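Local coordinates for uncharacterized protein (Bacteroides caccae, PDB 3NO2) that is of unknown function but folds as a six-bladed beta-propeller, related in sequence to the Mal s 1 allergenic protein family, at residues P98-E103 against K113-T118; A93-P98 against A125-I130; G225-N230 against L246-S251; V215-P220 against I268-P273. One frame throughout, in Å; residues are numbered along the deposited sequence.

Contact 1. Residues P98-E103 against K113-T118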
loop_
_atom_site.group_PDB
_atom_site.type_symbol
_atom_site.label_atom_id
_atom_site.label_comp_id
_atom_site.label_asym_id
_atom_site.label_seq_id
_atom_site.Cartn_x
_atom_site.Cartn_y
_atom_site.Cartn_z
ATOM N N PRO A 98 -10.093 -17.010 -9.350
ATOM C CA PRO A 98 -9.749 -15.677 -9.826
ATOM C C PRO A 98 -9.281 -14.730 -8.731
ATOM O O PRO A 98 -9.655 -14.851 -7.556
ATOM C CB PRO A 98 -11.068 -15.164 -10.395
ATOM C CG PRO A 98 -12.102 -15.805 -9.543
ATOM C CD PRO A 98 -11.563 -17.214 -9.281
ATOM N N SER A 99 -8.508 -13.751 -9.135
ATOM C CA SER A 99 -8.289 -12.574 -8.307
ATOM C C SER A 99 -9.622 -11.919 -8.044
ATOM O O SER A 99 -10.464 -11.858 -8.959
ATOM C CB SER A 99 -7.376 -11.579 -8.983
ATOM O OG SER A 99 -6.098 -12.136 -9.366
ATOM N N THR A 100 -9.843 -11.425 -6.833
ATOM C CA THR A 100 -11.170 -10.883 -6.488
ATOM C C THR A 100 -11.008 -9.551 -5.766
ATOM O O THR A 100 -10.217 -9.432 -4.830
ATOM C CB THR A 100 -11.913 -11.851 -5.578
ATOM O OG1 THR A 100 -12.031 -13.129 -6.242
ATOM C CG2 THR A 100 -13.292 -11.366 -5.243
ATOM N N ILE A 101 -11.784 -8.560 -6.198
ATOM C CA ILE A 101 -11.907 -7.251 -5.568
ATOM C C ILE A 101 -13.310 -7.137 -4.985
ATOM O O ILE A 101 -14.296 -7.509 -5.651
ATOM C CB ILE A 101 -11.684 -6.146 -6.614
ATOM C CG1 ILE A 101 -10.272 -6.189 -7.176
ATOM C CG2 ILE A 101 -12.035 -4.750 -6.047
ATOM C CD1 ILE A 101 -10.120 -5.441 -8.527
ATOM N N LEU A 102 -13.417 -6.661 -3.762
ATOM C CA LEU A 102 -14.700 -6.372 -3.099
ATOM C C LEU A 102 -14.691 -4.944 -2.612
ATOM O O LEU A 102 -13.702 -4.465 -2.031
ATOM C CB LEU A 102 -14.903 -7.286 -1.900
ATOM C CG LEU A 102 -14.859 -8.796 -2.133
ATOM C CD1 LEU A 102 -14.879 -9.517 -0.754
ATOM C CD2 LEU A 102 -16.044 -9.263 -3.069
ATOM N N GLU A 103 -15.809 -4.248 -2.810
ATOM C CA GLU A 103 -16.080 -3.003 -2.086
ATOM C C GLU A 103 -17.037 -3.354 -0.973
ATOM O O GLU A 103 -17.971 -4.138 -1.176
ATOM C CB GLU A 103 -16.633 -1.919 -3.027
ATOM C CG GLU A 103 -15.609 -1.538 -4.058
ATOM C CD GLU A 103 -15.983 -0.422 -4.975
ATOM O OE1 GLU A 103 -16.938 0.326 -4.655
ATOM O OE2 GLU A 103 -15.305 -0.244 -6.014
ATOM N N LYS A 113 -18.477 -6.683 -6.396
ATOM C CA LYS A 113 -17.486 -7.741 -6.574
ATOM C C LYS A 113 -16.997 -7.755 -7.983
ATOM O O LYS A 113 -17.826 -7.689 -8.923
ATOM C CB LYS A 113 -18.110 -9.071 -6.249
ATOM C CG LYS A 113 -17.193 -10.232 -6.388
ATOM C CD LYS A 113 -17.951 -11.538 -5.994
ATOM C CE LYS A 113 -17.090 -12.731 -5.991
ATOM N NZ LYS A 113 -18.016 -13.958 -5.763
ATOM N N THR A 114 -15.690 -7.865 -8.183
ATOM C CA THR A 114 -15.059 -8.040 -9.471
ATOM C C THR A 114 -14.104 -9.199 -9.426
ATOM O O THR A 114 -13.300 -9.309 -8.489
ATOM C CB THR A 114 -14.294 -6.745 -9.838
ATOM O OG1 THR A 114 -15.254 -5.677 -9.927
ATOM C CG2 THR A 114 -13.473 -6.887 -11.173
ATOM N N GLU A 115 -14.178 -10.098 -10.391
ATOM C CA GLU A 115 -13.257 -11.208 -10.545
ATOM C C GLU A 115 -12.476 -11.064 -11.847
ATOM O O GLU A 115 -13.045 -10.681 -12.884
ATOM C CB GLU A 115 -14.001 -12.533 -10.556
ATOM C CG GLU A 115 -14.658 -12.877 -9.236
ATOM C CD GLU A 115 -15.445 -14.189 -9.254
ATOM O OE1 GLU A 115 -15.841 -14.624 -10.346
ATOM O OE2 GLU A 115 -15.678 -14.763 -8.194
ATOM N N PHE A 116 -11.188 -11.396 -11.827
ATOM C CA PHE A 116 -10.380 -11.383 -13.033
ATOM C C PHE A 116 -9.264 -12.403 -12.861
ATOM O O PHE A 116 -8.828 -12.718 -11.752
ATOM C CB PHE A 116 -9.850 -9.969 -13.314
ATOM C CG PHE A 116 -8.916 -9.418 -12.248
ATOM C CD1 PHE A 116 -9.410 -8.870 -11.089
ATOM C CD2 PHE A 116 -7.550 -9.412 -12.444
ATOM C CE1 PHE A 116 -8.572 -8.377 -10.115
ATOM C CE2 PHE A 116 -6.712 -8.895 -11.461
ATOM C CZ PHE A 116 -7.229 -8.389 -10.310
ATOM N N GLU A 117 -8.788 -12.914 -13.975
ATOM C CA GLU A 117 -7.658 -13.818 -14.002
ATOM C C GLU A 117 -6.441 -13.134 -14.618
ATOM O O GLU A 117 -6.491 -12.538 -15.718
ATOM C CB GLU A 117 -8.011 -15.096 -14.763
ATOM C CG GLU A 117 -6.867 -16.075 -14.915
ATOM C CD GLU A 117 -6.213 -16.472 -13.584
ATOM O OE1 GLU A 117 -6.951 -16.776 -12.662
ATOM O OE2 GLU A 117 -4.956 -16.426 -13.513
ATOM N N THR A 118 -5.339 -13.182 -13.872
ATOM C CA THR A 118 -4.106 -12.528 -14.269
ATOM C C THR A 118 -3.231 -13.378 -15.151
ATOM O O THR A 118 -2.326 -12.840 -15.793
ATOM C CB THR A 118 -3.243 -12.155 -13.042
ATOM O OG1 THR A 118 -2.907 -13.330 -12.280
ATOM C CG2 THR A 118 -3.966 -11.112 -12.148
HETATM O O HOH W 1 -5.460 -14.075 -11.154
HETATM O O HOH W 2 -14.131 -14.832 -6.003
#

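Contact 2. Residues A93-P98 against A125-I130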
loop_
_atom_site.group_PDB
_atom_site.type_symbol
_atom_site.label_atom_id
_atom_site.label_comp_id
_atom_site.label_asym_id
_atom_site.label_seq_id
_atom_site.Cartn_x
_atom_site.Cartn_y
_atom_site.Cartn_z
ATOM N N ALA A 93 -9.020 -6.808 -1.596
ATOM C CA ALA A 93 -8.803 -7.687 -2.735
ATOM C C ALA A 93 -7.854 -8.823 -2.386
ATOM O O ALA A 93 -6.899 -8.612 -1.638
ATOM C CB ALA A 93 -8.266 -6.921 -3.986
ATOM N N TRP A 94 -8.099 -9.986 -2.997
ATOM C CA TRP A 94 -7.232 -11.128 -2.855
ATOM C C TRP A 94 -6.674 -11.608 -4.180
ATOM O O TRP A 94 -7.344 -11.684 -5.212
ATOM C CB TRP A 94 -7.879 -12.273 -2.061
ATOM C CG TRP A 94 -8.994 -13.045 -2.680
ATOM C CD1 TRP A 94 -8.942 -13.948 -3.701
ATOM C CD2 TRP A 94 -10.365 -13.030 -2.241
ATOM N NE1 TRP A 94 -10.182 -14.483 -3.931
ATOM C CE2 TRP A 94 -11.065 -13.947 -3.034
ATOM C CE3 TRP A 94 -11.040 -12.343 -1.239
ATOM C CZ2 TRP A 94 -12.435 -14.183 -2.858
ATOM C CZ3 TRP A 94 -12.417 -12.606 -1.047
ATOM C CH2 TRP A 94 -13.073 -13.498 -1.875
ATOM N N CYS A 95 -5.391 -11.967 -4.122
ATOM C CA CYS A 95 -4.712 -12.708 -5.158
ATOM C C CYS A 95 -5.226 -14.121 -5.182
ATOM O O CYS A 95 -5.486 -14.708 -4.119
ATOM C CB CYS A 95 -3.211 -12.732 -4.877
ATOM S SG CYS A 95 -2.522 -11.037 -4.654
ATOM N N GLY A 96 -5.385 -14.680 -6.365
ATOM C CA GLY A 96 -5.874 -16.059 -6.487
ATOM C C GLY A 96 -6.305 -16.352 -7.901
ATOM O O GLY A 96 -5.793 -15.773 -8.882
ATOM N N HIS A 97 -7.267 -17.278 -8.011
ATOM C CA HIS A 97 -7.772 -17.797 -9.308
ATOM C C HIS A 97 -9.276 -18.043 -9.182
ATOM O O HIS A 97 -9.686 -19.174 -8.845
ATOM C CB HIS A 97 -7.023 -19.071 -9.689
ATOM C CG HIS A 97 -5.571 -18.814 -9.913
ATOM N ND1 HIS A 97 -5.133 -18.055 -10.969
ATOM C CD2 HIS A 97 -4.471 -19.157 -9.204
ATOM C CE1 HIS A 97 -3.826 -17.921 -10.900
ATOM N NE2 HIS A 97 -3.393 -18.576 -9.844
ATOM N N PRO A 98 -10.093 -17.010 -9.350
ATOM C CA PRO A 98 -9.749 -15.677 -9.826
ATOM C C PRO A 98 -9.281 -14.730 -8.731
ATOM O O PRO A 98 -9.655 -14.851 -7.556
ATOM C CB PRO A 98 -11.068 -15.164 -10.395
ATOM C CG PRO A 98 -12.102 -15.805 -9.543
ATOM C CD PRO A 98 -11.563 -17.214 -9.281
ATOM N N ALA A 125 2.671 -13.782 -6.357
ATOM C CA ALA A 125 3.321 -13.078 -7.444
ATOM C C ALA A 125 2.394 -12.172 -8.218
ATOM O O ALA A 125 2.786 -11.644 -9.267
ATOM C CB ALA A 125 4.009 -14.107 -8.399
ATOM N N GLN A 126 1.162 -12.002 -7.751
ATOM C CA GLN A 126 0.172 -11.124 -8.378
ATOM C C GLN A 126 0.325 -9.698 -7.853
ATOM O O GLN A 126 1.281 -9.005 -8.204
ATOM C CB GLN A 126 -1.246 -11.681 -8.240
ATOM C CG GLN A 126 -1.404 -13.024 -8.983
ATOM C CD GLN A 126 -2.750 -13.680 -8.770
ATOM O OE1 GLN A 126 -3.665 -13.092 -8.190
ATOM N NE2 GLN A 126 -2.884 -14.937 -9.222
ATOM N N PHE A 127 -0.575 -9.231 -6.987
ATOM C CA PHE A 127 -0.588 -7.834 -6.586
ATOM C C PHE A 127 -0.476 -7.671 -5.087
ATOM O O PHE A 127 -0.608 -8.611 -4.280
ATOM C CB PHE A 127 -1.844 -7.134 -7.090
ATOM C CG PHE A 127 -3.130 -7.799 -6.677
ATOM C CD1 PHE A 127 -3.692 -7.591 -5.422
ATOM C CD2 PHE A 127 -3.759 -8.692 -7.545
ATOM C CE1 PHE A 127 -4.915 -8.215 -5.086
ATOM C CE2 PHE A 127 -4.958 -9.279 -7.197
ATOM C CZ PHE A 127 -5.499 -9.028 -5.986
ATOM N N ARG A 128 -0.242 -6.409 -4.688
ATOM C CA ARG A 128 -0.349 -5.987 -3.304
ATOM C C ARG A 128 -1.502 -4.988 -3.204
ATOM O O ARG A 128 -2.624 -5.408 -2.829
ATOM C CB ARG A 128 0.982 -5.482 -2.764
ATOM C CG ARG A 128 2.037 -6.573 -2.744
ATOM C CD ARG A 128 1.741 -7.676 -1.729
ATOM N NE ARG A 128 2.756 -8.738 -1.766
ATOM C CZ ARG A 128 2.776 -9.766 -2.582
ATOM N NH1 ARG A 128 1.807 -9.977 -3.438
ATOM N NH2 ARG A 128 3.844 -10.564 -2.585
ATOM N N GLN A 129 -1.324 -3.712 -3.560
ATOM C CA GLN A 129 -2.344 -2.688 -3.339
ATOM C C GLN A 129 -3.007 -2.249 -4.652
ATOM O O GLN A 129 -2.456 -1.450 -5.407
ATOM C CB GLN A 129 -1.723 -1.453 -2.679
ATOM C CG GLN A 129 -0.978 -1.740 -1.392
ATOM C CD GLN A 129 -0.760 -0.474 -0.554
ATOM O OE1 GLN A 129 -0.835 0.656 -1.053
ATOM N NE2 GLN A 129 -0.458 -0.642 0.732
ATOM N N ILE A 130 -4.194 -2.759 -4.899
ATOM C CA ILE A 130 -5.069 -2.311 -5.961
ATOM C C ILE A 130 -5.676 -0.961 -5.563
ATOM O O ILE A 130 -5.822 -0.660 -4.385
ATOM C CB ILE A 130 -6.137 -3.376 -6.228
ATOM C CG1 ILE A 130 -5.493 -4.627 -6.827
ATOM C CG2 ILE A 130 -7.264 -2.845 -7.134
ATOM C CD1 ILE A 130 -6.469 -5.816 -7.101
#

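Contact 3. Residues G225-N230 against L246-S251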
loop_
_atom_site.group_PDB
_atom_site.type_symbol
_atom_site.label_atom_id
_atom_site.label_comp_id
_atom_site.label_asym_id
_atom_site.label_seq_id
_atom_site.Cartn_x
_atom_site.Cartn_y
_atom_site.Cartn_z
ATOM N N GLY A 225 4.490 17.056 -0.959
ATOM C CA GLY A 225 5.409 16.070 -0.478
ATOM C C GLY A 225 4.865 14.656 -0.625
ATOM O O GLY A 225 3.801 14.418 -1.175
ATOM N N LEU A 226 5.606 13.728 -0.066
ATOM C CA LEU A 226 5.291 12.313 -0.256
ATOM C C LEU A 226 5.909 11.471 0.866
ATOM O O LEU A 226 7.100 11.619 1.145
ATOM C CB LEU A 226 5.920 11.868 -1.606
ATOM C CG LEU A 226 5.632 10.477 -2.130
ATOM C CD1 LEU A 226 4.134 10.365 -2.492
ATOM C CD2 LEU A 226 6.475 10.135 -3.358
ATOM N N TYR A 227 5.131 10.576 1.467
ATOM C CA TYR A 227 5.699 9.484 2.257
ATOM C C TYR A 227 6.078 8.343 1.357
ATOM O O TYR A 227 5.305 7.973 0.452
ATOM C CB TYR A 227 4.723 8.960 3.322
ATOM C CG TYR A 227 4.370 9.915 4.440
ATOM C CD1 TYR A 227 5.320 10.500 5.243
ATOM C CD2 TYR A 227 3.052 10.167 4.737
ATOM C CE1 TYR A 227 4.957 11.376 6.261
ATOM C CE2 TYR A 227 2.693 11.040 5.744
ATOM C CZ TYR A 227 3.641 11.629 6.505
ATOM O OH TYR A 227 3.284 12.498 7.550
ATOM N N ILE A 228 7.239 7.755 1.626
ATOM C CA ILE A 228 7.724 6.563 0.926
ATOM C C ILE A 228 8.053 5.525 1.979
ATOM O O ILE A 228 8.908 5.734 2.844
ATOM C CB ILE A 228 8.962 6.864 0.073
ATOM C CG1 ILE A 228 8.706 8.004 -0.897
ATOM C CG2 ILE A 228 9.437 5.575 -0.620
ATOM C CD1 ILE A 228 9.986 8.508 -1.603
ATOM N N CYS A 229 7.408 4.366 1.890
ATOM C CA CYS A 229 7.690 3.206 2.708
ATOM C C CYS A 229 8.870 2.444 2.059
ATOM O O CYS A 229 8.758 1.954 0.943
ATOM C CB CYS A 229 6.491 2.296 2.858
ATOM S SG CYS A 229 5.064 3.085 3.645
ATOM N N ASN A 230 10.000 2.450 2.762
ATOM C CA ASN A 230 11.275 1.979 2.228
ATOM C C ASN A 230 11.626 0.619 2.799
ATOM O O ASN A 230 12.406 0.494 3.734
ATOM C CB ASN A 230 12.356 3.007 2.603
ATOM C CG ASN A 230 13.661 2.789 1.885
ATOM O OD1 ASN A 230 13.674 2.230 0.788
ATOM N ND2 ASN A 230 14.790 3.184 2.500
ATOM N N LEU A 246 11.003 4.661 6.714
ATOM C CA LEU A 246 9.949 5.527 6.237
ATOM C C LEU A 246 10.565 6.920 6.094
ATOM O O LEU A 246 11.269 7.380 6.982
ATOM C CB LEU A 246 8.778 5.542 7.226
ATOM C CG LEU A 246 7.682 6.531 6.932
ATOM C CD1 LEU A 246 6.953 6.150 5.639
ATOM C CD2 LEU A 246 6.677 6.645 8.121
ATOM N N VAL A 247 10.348 7.565 4.937
ATOM C CA VAL A 247 10.749 8.956 4.734
ATOM C C VAL A 247 9.584 9.782 4.279
ATOM O O VAL A 247 8.645 9.288 3.625
ATOM C CB VAL A 247 11.919 9.104 3.720
ATOM C CG1 VAL A 247 13.175 8.377 4.217
ATOM C CG2 VAL A 247 11.539 8.638 2.316
ATOM N N GLU A 248 9.670 11.075 4.583
ATOM C CA GLU A 248 8.870 12.115 3.961
ATOM C C GLU A 248 9.826 12.914 3.096
ATOM O O GLU A 248 10.846 13.420 3.591
ATOM C CB GLU A 248 8.227 13.048 4.975
ATOM C CG GLU A 248 7.365 14.127 4.354
ATOM C CD GLU A 248 6.800 15.099 5.368
ATOM O OE1 GLU A 248 6.987 14.903 6.594
ATOM O OE2 GLU A 248 6.194 16.080 4.904
ATOM N N ILE A 249 9.504 13.040 1.804
ATOM C CA ILE A 249 10.237 13.915 0.910
ATOM C C ILE A 249 9.345 15.112 0.622
ATOM O O ILE A 249 8.113 15.024 0.558
ATOM C CB ILE A 249 10.770 13.240 -0.377
ATOM C CG1 ILE A 249 9.650 12.654 -1.218
ATOM C CG2 ILE A 249 11.870 12.174 -0.027
ATOM C CD1 ILE A 249 10.082 12.341 -2.659
ATOM N N ASP A 250 9.978 16.254 0.414
ATOM C CA ASP A 250 9.275 17.458 -0.005
ATOM C C ASP A 250 9.196 17.479 -1.531
ATOM O O ASP A 250 9.682 16.575 -2.219
ATOM C CB ASP A 250 9.930 18.728 0.604
ATOM C CG ASP A 250 11.282 19.042 0.092
ATOM O OD1 ASP A 250 11.797 18.448 -0.859
ATOM O OD2 ASP A 250 11.893 19.965 0.727
ATOM N N SER A 251 8.640 18.575 -2.050
ATOM C CA SER A 251 8.432 18.678 -3.507
ATOM C C SER A 251 9.737 18.773 -4.314
ATOM O O SER A 251 9.741 18.491 -5.504
ATOM C CB SER A 251 7.530 19.871 -3.848
ATOM O OG SER A 251 8.152 21.091 -3.497
#

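Contact 4. Residues V215-P220 against I268-P273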
loop_
_atom_site.group_PDB
_atom_site.type_symbol
_atom_site.label_atom_id
_atom_site.label_comp_id
_atom_site.label_asym_id
_atom_site.label_seq_id
_atom_site.Cartn_x
_atom_site.Cartn_y
_atom_site.Cartn_z
ATOM N N VAL A 215 10.530 -0.188 -2.899
ATOM C CA VAL A 215 9.659 0.999 -2.858
ATOM C C VAL A 215 8.227 0.471 -2.734
ATOM O O VAL A 215 7.651 -0.066 -3.696
ATOM C CB VAL A 215 9.845 1.948 -4.022
ATOM C CG1 VAL A 215 8.842 3.110 -3.950
ATOM C CG2 VAL A 215 11.281 2.447 -4.058
ATOM N N ALA A 216 7.697 0.554 -1.511
ATOM C CA ALA A 216 6.359 0.059 -1.119
ATOM C C ALA A 216 5.388 1.261 -1.186
ATOM O O ALA A 216 5.466 2.101 -2.093
ATOM C CB ALA A 216 6.405 -0.696 0.199
ATOM N N GLN A 217 4.466 1.412 -0.247
ATOM C CA GLN A 217 3.424 2.403 -0.447
ATOM C C GLN A 217 3.986 3.819 -0.513
ATOM O O GLN A 217 4.862 4.219 0.290
ATOM C CB GLN A 217 2.364 2.327 0.656
ATOM C CG GLN A 217 1.096 3.117 0.342
ATOM C CD GLN A 217 -0.018 2.881 1.335
ATOM O OE1 GLN A 217 0.087 1.990 2.191
ATOM N NE2 GLN A 217 -1.125 3.619 1.192
ATOM N N LEU A 218 3.394 4.586 -1.419
ATOM C CA LEU A 218 3.613 6.021 -1.587
ATOM C C LEU A 218 2.355 6.744 -1.146
ATOM O O LEU A 218 1.249 6.347 -1.560
ATOM C CB LEU A 218 3.883 6.303 -3.064
ATOM C CG LEU A 218 5.020 5.500 -3.721
ATOM C CD1 LEU A 218 5.025 5.815 -5.246
ATOM C CD2 LEU A 218 6.357 5.814 -3.091
ATOM N N PHE A 219 2.489 7.803 -0.342
ATOM C CA PHE A 219 1.359 8.520 0.166
ATOM C C PHE A 219 1.559 10.007 -0.095
ATOM O O PHE A 219 2.259 10.701 0.639
ATOM C CB PHE A 219 1.102 8.242 1.660
ATOM C CG PHE A 219 -0.303 8.551 2.073
ATOM C CD1 PHE A 219 -0.696 9.838 2.295
ATOM C CD2 PHE A 219 -1.197 7.528 2.211
ATOM C CE1 PHE A 219 -2.046 10.094 2.658
ATOM C CE2 PHE A 219 -2.533 7.795 2.550
ATOM C CZ PHE A 219 -2.913 9.063 2.732
ATOM N N PRO A 220 0.926 10.499 -1.163
ATOM C CA PRO A 220 1.032 11.958 -1.473
ATOM C C PRO A 220 0.401 12.841 -0.412
ATOM O O PRO A 220 -0.618 12.474 0.158
ATOM C CB PRO A 220 0.246 12.081 -2.793
ATOM C CG PRO A 220 0.364 10.721 -3.431
ATOM C CD PRO A 220 0.318 9.737 -2.287
ATOM N N ILE A 268 8.247 -1.538 7.380
ATOM C CA ILE A 268 7.024 -0.855 6.982
ATOM C C ILE A 268 6.865 -0.923 5.473
ATOM O O ILE A 268 7.745 -0.533 4.697
ATOM C CB ILE A 268 7.069 0.601 7.455
ATOM C CG1 ILE A 268 7.056 0.669 8.984
ATOM C CG2 ILE A 268 5.868 1.390 6.869
ATOM C CD1 ILE A 268 7.345 2.080 9.557
ATOM N N SER A 269 5.694 -1.405 5.019
ATOM C CA SER A 269 5.335 -1.379 3.604
ATOM C C SER A 269 4.061 -0.595 3.337
ATOM O O SER A 269 3.736 -0.361 2.178
ATOM C CB SER A 269 5.225 -2.765 2.983
ATOM O OG SER A 269 4.223 -3.525 3.633
ATOM N N THR A 270 3.356 -0.149 4.388
ATOM C CA THR A 270 2.071 0.525 4.243
ATOM C C THR A 270 1.911 1.573 5.336
ATOM O O THR A 270 2.353 1.382 6.475
ATOM C CB THR A 270 0.913 -0.507 4.210
ATOM O OG1 THR A 270 -0.369 0.137 4.133
ATOM C CG2 THR A 270 0.909 -1.449 5.411
ATOM N N ILE A 271 1.211 2.647 4.985
ATOM C CA ILE A 271 1.002 3.796 5.877
ATOM C C ILE A 271 -0.313 4.463 5.583
ATOM O O ILE A 271 -0.708 4.539 4.427
ATOM C CB ILE A 271 2.155 4.810 5.719
ATOM C CG1 ILE A 271 2.039 5.976 6.673
ATOM C CG2 ILE A 271 2.264 5.331 4.277
ATOM C CD1 ILE A 271 3.353 6.752 6.846
ATOM N N CYS A 272 -0.947 5.033 6.612
ATOM C CA CYS A 272 -2.096 5.918 6.438
ATOM C C CYS A 272 -2.087 6.944 7.574
ATOM O O CYS A 272 -2.010 6.532 8.720
ATOM C CB CYS A 272 -3.434 5.095 6.536
ATOM S SG CYS A 272 -4.821 6.051 5.872
ATOM N N PRO A 273 -2.270 8.236 7.285
ATOM C CA PRO A 273 -2.557 9.155 8.415
ATOM C C PRO A 273 -3.802 8.730 9.184
ATOM O O PRO A 273 -4.754 8.197 8.597
ATOM C CB PRO A 273 -2.809 10.506 7.687
ATOM C CG PRO A 273 -1.978 10.380 6.411
ATOM C CD PRO A 273 -2.228 8.938 5.995
HETATM O O HOH W 3 -3.112 3.613 3.468
#

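Contact 1. Residues P98-E103 against K113-T118
The outer hairpin of a propeller blade is built here from strands 99-104 and 110-116, with Ser99 and Ile101 facing Phe116 and Thr114 in hydrogen-bonded antiparallel pairs. Between Ile101 N and Thr114 O the ladder is short and straight, 2.8 Å with an N-H...O angle of 171°. At the Ser99 end of the ladder the geometry is poorer: Ser99 N lies as close to Phe116 O, yet the angle of 121° makes that bond weak. Side chains also meet at this end. Phe116 places CG between its backbone N and carbonyl carbon (chi1 63°), which turns the ring so that Ser99 CB lies over one face, 3.6 Å from the centroid, in a CH-pi contact. Ile101 CD1 approaches the same ring obliquely, 3.7 Å from Phe116 CE1. Ser99 OG is hydrogen-bonded to Gln126 OE1 and also accepts from a water to which Thr118 N donates.

The other face carries the charges. Lys113, extended throughout, runs alongside Leu102, its CG 3.6 Å from Leu102 CD2, and its NZ forms a salt bridge of 3.5 Å with Glu115 OE2. A water joins that same carboxylate oxygen to Thr100 OG1, while Pro98 CG packs on Glu115 CD. The hairpin is therefore two-sided: the Phe116 and Ile101 face is buried against strand 138-142 of the next blade, whereas the exposed Lys113 and Glu115 probably screen each other's charge.

Contact 2. Residues A93-P98 against A125-I130
Cys95 and Gln126 approach to a CA separation of 6.1 Å where the end of strand 90-95 meets the irregular segment 126-130, the two running 150° apart. Gln126 extends its chain so that the terminal amide grips both polar atoms of Gly96: OE1 accepts from Gly96 N at 3.0 Å, with the donor tilted out of the carbonyl plane, and NE2 donates to Gly96 O, which lies close to the amide plane, also at 3.0 Å. NE2 donates to Ile120 O as well, and together these bonds fix the rotation of the amide. The His97 ring crosses it with the planes 81° apart, its CE1 3.6 Å from Gln126 NE2, and is itself tied to Glu117 and to Glu121 O.

In propeller terms, segment 125-130 belongs to the connection from the outermost strand of one blade to the innermost strand of the next, and it passes back over the inner part of the first blade. The Phe127 ring is sandwiched: Cys95 SG stands over its centre, 3.6 Å from the centroid, in a sulfur-aromatic contact, and Ile130 CD1 covers the opposite face. The same sulfur accepts from Phe127 N over 3.5 Å, with an N-H...S angle of 154°. Ala93 CB fills the angle between ring and isoleucine, 3.8 Å from both Phe127 CE1 and Ile130 CD1.

Contact 3. Residues G225-N230 against L246-S251
Val247 O receives Ile228 N at 2.9 Å with an N-H...O angle of 165°, Tyr227 CA adds a CA-H...O contact of 3.3 Å to the same oxygen, and the edge of the Tyr227 ring lies close by, with the oxygen in its plane. Strands 226-231 and 246-249, the second and third of a propeller blade, pair antiparallel around it. Where the ladder ends, Gly225 CA comes to 3.1 Å from Ile249 O.

On one face the extended Glu248 passes obliquely across the tyrosine, its CB 3.9 Å from Tyr227 CD1 and the carboxylate plane turned 63° from the ring. Leu246 CD1 rests 3.4 Å from Ile228 O and near Cys229 SG. The other face is wholly aliphatic: Val247 CG2 meets Ile228 CB at 3.8 Å, and Ile249, with CG1 in the cramped position between backbone N and carbonyl carbon (chi1 60°), directs CD1 to Ile228 CD1, 4.0 Å away. With that aliphatic layer on the far side of the sheet, the buried Glu248 carboxylate and Tyr227 OH share Lys22 of the neighbouring blade, by a salt bridge to Glu248 OE1 and a hydrogen bond to the hydroxyl, and its ammonium probably balances the charge.

Contact 4. Residues V215-P220 against I268-P273
Gln217 makes all three direct hydrogen bonds to Ser269, Thr270 and Ile271. Its backbone N donates to Ser269 O at 3.1 Å, from 36° above the carbonyl plane. Its side chain, with CG anti to the backbone N (chi1 -167°), reaches across so that OE1 accepts twice from the other segment: from Thr270 OG1 at 2.7 Å, nearly along the C=O axis, and from Ile271 N at 3.1 Å, well above the plane. Gln129 NE2 is a third donor, and Thr270 OG1 in turn accepts from Val42 N. Water serves the other end of the amide, accepting from Gln217 NE2 at 3.0 Å and lying within hydrogen-bonding distance of Ile271 O.

Apolar contacts flank this network. Pro273 CD lies over one face of the Phe219 ring in a CH-pi contact, 3.6 Å from the centroid and toward the rim. Phe219 CB touches Ile271 CG2 at 4.1 Å, and Ala216 CB meets Ser269 CB at 3.7 Å, next to the classic bulge that Ser269 and Thr270 make opposite Gly10.

These are innermost strands of adjacent blades, nearly parallel at 15°. Between them, one side-chain oxygen takes up Thr270 OG1 and Ile271 N, in place of a continuous backbone ladder.

How the contacts relate
From the N terminus, strands 6-10, 16-21 and 26-32 await the C-terminal strand 270-274, which completes their blade as its innermost member. Contact 2 opens first, at 93-98. Within its span contact 1 closes the outer hairpin of the same blade, the two sharing Pro98, and contact 2 then shuts at 125-130 on the way to the next blade. Further on the pattern recurs: contact 4 opens at 215-220, contact 3 pairs the following strands inside it, and contact 4 closes at 268-273, joining that blade to the ring-closing one. The two nested sets, contacts 2 with 1 and 4 with 3, follow one another in series; none cross. Contacts 2 and 4 nevertheless touch, although their centres lie about 18 Å apart.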